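PDB 6VTJ: Non-ribosomal peptide synthetase, which probably holds a peptide on the phosphopantetheine arm of its thiolation domain and releases it by NAD(P)H-dependent reduction of the thioester in its reductase domain. Local coordinates for residues E125-G139 with L206-A218. Sequence-based numbering, arbitrary orientation.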
# COMPACT_ATOMS: atom_id res chain seq x y z
N GLU A 125 26.11 6.33 7.02
CA GLU A 125 25.56 6.82 8.27
C GLU A 125 24.17 7.39 8.04
O GLU A 125 23.92 8.07 7.05
CB GLU A 125 26.46 7.89 8.90
CG GLU A 125 27.65 7.33 9.65
CD GLU A 125 28.66 8.41 10.01
OE1 GLU A 125 28.72 9.43 9.28
OE2 GLU A 125 29.41 8.24 11.00
N LEU A 126 23.25 7.09 8.97
CA LEU A 126 21.90 7.64 8.87
C LEU A 126 21.90 9.15 9.10
O LEU A 126 21.38 9.91 8.29
CB LEU A 126 20.98 6.94 9.87
CG LEU A 126 19.48 7.10 9.72
CD1 LEU A 126 19.04 6.50 8.42
CD2 LEU A 126 18.78 6.42 10.87
N GLY A 127 22.49 9.60 10.21
CA GLY A 127 22.54 11.03 10.45
C GLY A 127 21.18 11.58 10.87
O GLY A 127 20.35 10.88 11.46
N ASN A 128 20.94 12.85 10.54
CA ASN A 128 19.65 13.46 10.79
C ASN A 128 18.70 13.16 9.64
O ASN A 128 19.08 13.23 8.47
CB ASN A 128 19.79 14.97 10.96
CG ASN A 128 20.76 15.34 12.06
OD1 ASN A 128 20.86 14.65 13.09
ND2 ASN A 128 21.49 16.42 11.84
N VAL A 129 17.44 12.88 9.97
CA VAL A 129 16.48 12.37 8.99
C VAL A 129 15.40 13.41 8.74
O VAL A 129 14.91 14.04 9.68
CB VAL A 129 15.88 11.05 9.48
CG1 VAL A 129 14.56 10.72 8.72
CG2 VAL A 129 16.91 9.93 9.35
N LEU A 130 15.05 13.59 7.48
CA LEU A 130 13.80 14.23 7.09
C LEU A 130 12.80 13.10 6.80
O LEU A 130 12.95 12.37 5.83
CB LEU A 130 13.99 15.12 5.87
CG LEU A 130 12.66 15.60 5.28
CD1 LEU A 130 11.98 16.47 6.31
CD2 LEU A 130 12.84 16.32 3.97
N LEU A 131 11.79 12.96 7.66
CA LEU A 131 10.75 11.96 7.51
C LEU A 131 9.47 12.61 6.98
O LEU A 131 8.93 13.55 7.59
CB LEU A 131 10.47 11.27 8.84
CG LEU A 131 9.28 10.33 8.91
CD1 LEU A 131 9.44 9.15 7.95
CD2 LEU A 131 9.09 9.82 10.35
N THR A 132 8.97 12.08 5.86
CA THR A 132 7.65 12.43 5.38
C THR A 132 6.68 11.33 5.79
O THR A 132 7.06 10.17 5.92
CB THR A 132 7.59 12.60 3.85
OG1 THR A 132 7.65 11.32 3.20
CG2 THR A 132 8.68 13.51 3.34
N GLY A 133 5.42 11.72 5.97
CA GLY A 133 4.38 10.78 6.34
C GLY A 133 4.41 10.35 7.78
O GLY A 133 3.98 9.23 8.10
N ALA A 134 4.91 11.21 8.68
CA ALA A 134 5.08 10.81 10.07
C ALA A 134 3.76 10.50 10.77
O ALA A 134 3.78 9.89 11.85
CB ALA A 134 5.83 11.90 10.84
N THR A 135 2.62 10.90 10.21
CA THR A 135 1.32 10.67 10.85
C THR A 135 0.62 9.43 10.35
O THR A 135 -0.44 9.09 10.88
CB THR A 135 0.39 11.87 10.63
OG1 THR A 135 0.22 12.10 9.23
CG2 THR A 135 0.98 13.10 11.26
N GLY A 136 1.15 8.76 9.33
CA GLY A 136 0.57 7.52 8.88
C GLY A 136 1.07 6.38 9.72
O GLY A 136 1.96 6.54 10.56
N PHE A 137 0.50 5.19 9.47
CA PHE A 137 0.82 4.00 10.26
C PHE A 137 2.31 3.68 10.23
O PHE A 137 2.93 3.45 11.27
CB PHE A 137 0.00 2.81 9.74
CG PHE A 137 0.11 1.56 10.57
CD1 PHE A 137 0.03 1.62 11.95
CD2 PHE A 137 0.23 0.32 9.97
CE1 PHE A 137 0.11 0.45 12.72
CE2 PHE A 137 0.32 -0.86 10.73
CZ PHE A 137 0.24 -0.80 12.10
N LEU A 138 2.90 3.64 9.03
CA LEU A 138 4.32 3.35 8.94
C LEU A 138 5.16 4.49 9.50
O LEU A 138 6.05 4.27 10.33
CB LEU A 138 4.69 3.04 7.48
CG LEU A 138 6.18 2.76 7.25
CD1 LEU A 138 6.75 1.65 8.21
CD2 LEU A 138 6.43 2.41 5.80
N GLY A 139 4.84 5.73 9.10
CA GLY A 139 5.70 6.87 9.45
C GLY A 139 5.86 7.08 10.94
O GLY A 139 6.96 7.40 11.41
N LEU A 206 13.75 23.89 4.32
CA LEU A 206 14.70 22.92 4.87
C LEU A 206 16.08 23.02 4.26
O LEU A 206 16.98 22.27 4.66
CB LEU A 206 14.17 21.50 4.68
CG LEU A 206 12.81 21.19 5.28
CD1 LEU A 206 12.40 19.83 4.77
CD2 LEU A 206 12.86 21.22 6.81
N GLU A 207 16.29 23.91 3.29
CA GLU A 207 17.56 23.90 2.58
C GLU A 207 18.73 24.39 3.43
O GLU A 207 19.87 24.21 3.01
CB GLU A 207 17.43 24.73 1.31
CG GLU A 207 16.36 24.20 0.38
CD GLU A 207 16.59 24.63 -1.05
OE1 GLU A 207 15.94 24.06 -1.96
OE2 GLU A 207 17.43 25.53 -1.25
N ASP A 208 18.47 24.98 4.59
CA ASP A 208 19.53 25.41 5.51
C ASP A 208 19.51 24.61 6.81
O ASP A 208 19.89 25.13 7.86
CB ASP A 208 19.40 26.91 5.80
N GLU A 209 19.03 23.33 6.75
CA GLU A 209 18.97 22.41 7.87
C GLU A 209 19.92 21.24 7.64
O GLU A 209 20.07 20.79 6.50
CB GLU A 209 17.55 21.86 8.09
CG GLU A 209 16.50 22.90 8.42
CD GLU A 209 16.74 23.59 9.75
OE1 GLU A 209 17.33 22.97 10.66
OE2 GLU A 209 16.32 24.76 9.88
N PRO A 210 20.58 20.75 8.70
CA PRO A 210 21.51 19.61 8.58
C PRO A 210 20.80 18.27 8.40
O PRO A 210 20.64 17.45 9.32
CB PRO A 210 22.29 19.68 9.90
CG PRO A 210 21.33 20.26 10.86
CD PRO A 210 20.52 21.26 10.08
N ILE A 211 20.36 18.02 7.17
CA ILE A 211 19.61 16.83 6.80
C ILE A 211 20.52 15.90 6.01
O ILE A 211 21.09 16.29 4.98
CB ILE A 211 18.34 17.20 6.00
CG1 ILE A 211 17.33 17.84 6.96
CG2 ILE A 211 17.76 15.94 5.32
CD1 ILE A 211 16.24 18.63 6.29
N ASP A 212 20.64 14.66 6.49
CA ASP A 212 21.47 13.65 5.85
C ASP A 212 20.69 12.60 5.08
O ASP A 212 21.19 12.09 4.07
CB ASP A 212 22.32 12.95 6.92
CG ASP A 212 23.12 13.94 7.72
OD1 ASP A 212 23.83 14.74 7.09
OD2 ASP A 212 23.02 13.94 8.97
N THR A 213 19.48 12.26 5.52
CA THR A 213 18.69 11.22 4.88
C THR A 213 17.23 11.64 4.81
O THR A 213 16.66 12.00 5.84
CB THR A 213 18.77 9.90 5.64
OG1 THR A 213 20.14 9.54 5.89
CG2 THR A 213 18.07 8.80 4.84
N VAL A 214 16.63 11.56 3.63
CA VAL A 214 15.18 11.67 3.49
C VAL A 214 14.60 10.27 3.50
O VAL A 214 15.08 9.39 2.80
CB VAL A 214 14.80 12.41 2.20
CG1 VAL A 214 13.28 12.49 2.10
CG2 VAL A 214 15.41 13.81 2.18
N ILE A 215 13.60 10.04 4.35
CA ILE A 215 12.81 8.81 4.32
C ILE A 215 11.39 9.20 3.92
O ILE A 215 10.68 9.89 4.67
CB ILE A 215 12.85 8.06 5.65
CG1 ILE A 215 14.31 7.82 6.06
CG2 ILE A 215 12.10 6.75 5.52
CD1 ILE A 215 14.50 6.84 7.21
N ASN A 216 10.99 8.77 2.72
CA ASN A 216 9.71 9.15 2.12
C ASN A 216 8.73 8.00 2.29
O ASN A 216 8.68 7.07 1.48
CB ASN A 216 9.85 9.53 0.66
CG ASN A 216 8.59 10.20 0.14
OD1 ASN A 216 8.23 11.27 0.62
ND2 ASN A 216 7.89 9.54 -0.76
N SER A 217 7.97 8.06 3.39
CA SER A 217 6.90 7.12 3.63
C SER A 217 5.53 7.73 3.40
O SER A 217 4.54 7.01 3.48
CB SER A 217 6.99 6.54 5.05
OG SER A 217 6.46 7.46 5.99
N ALA A 218 5.45 9.03 3.12
CA ALA A 218 4.17 9.61 2.73
C ALA A 218 3.71 8.97 1.44
O ALA A 218 4.48 8.88 0.48
CB ALA A 218 4.26 11.12 2.55
O HOH W 1 3.45 6.64 6.78
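With its OG1 turned between the backbone N and the carbonyl carbon (chi1 74°), Thr132 meets Asn216, whose CG swings anti to the backbone N (chi1 -168°) and brings the amide oxygen within range. The pair illustrates how a Rossmann fold ties its first strand to a parallel neighbour just where the glycine-rich TGxxGxxG motif, residues 132-139, begins; in this family the motif is probably the dinucleotide-binding loop. Thr132 OG1 donates to Asn216 OD1 (2.6 Å), reaching it from above the amide plane, and accepts from Ala218 N at 3.2 Å; both roles of the hydroxyl are thus used. Gln255 holds the ND2 end of the same amide. Beside them, Ser217 OG reaches back to Thr132 O at 2.8 Å, in the plane of that carbonyl.

Between strands 129-132 and 213-216, inclined by 14°, Leu130 N bonds to Thr213 O, Ile215 N to Leu130 O and Thr132 N to Ile215 O. On the face of Leu130 and Val214, Leu130 CD2 packs against Leu206 CD1 (3.6 Å) ahead of the strand.

The entry to the ladder is polar as well. Thr213 OG1 donates to Leu126 O, on a lone pair, at 2.7 Å, while Asp212 OD2 takes Asn128 N on its anti side at 2.8 Å. Asn128 O receives both Asp212 N and Thr213 N. The flat amide of Asn128 bridges two neighbours: ND2 gives a coplanar bond to Pro210 O (2.9 Å), and OD1 accepts from Lys153 N.

Between Gly133 and Gly139, a water donates to Gly133 O, accepts from Gly139 N at 2.9 Å and links the segments through a weak bond to Ser217 O.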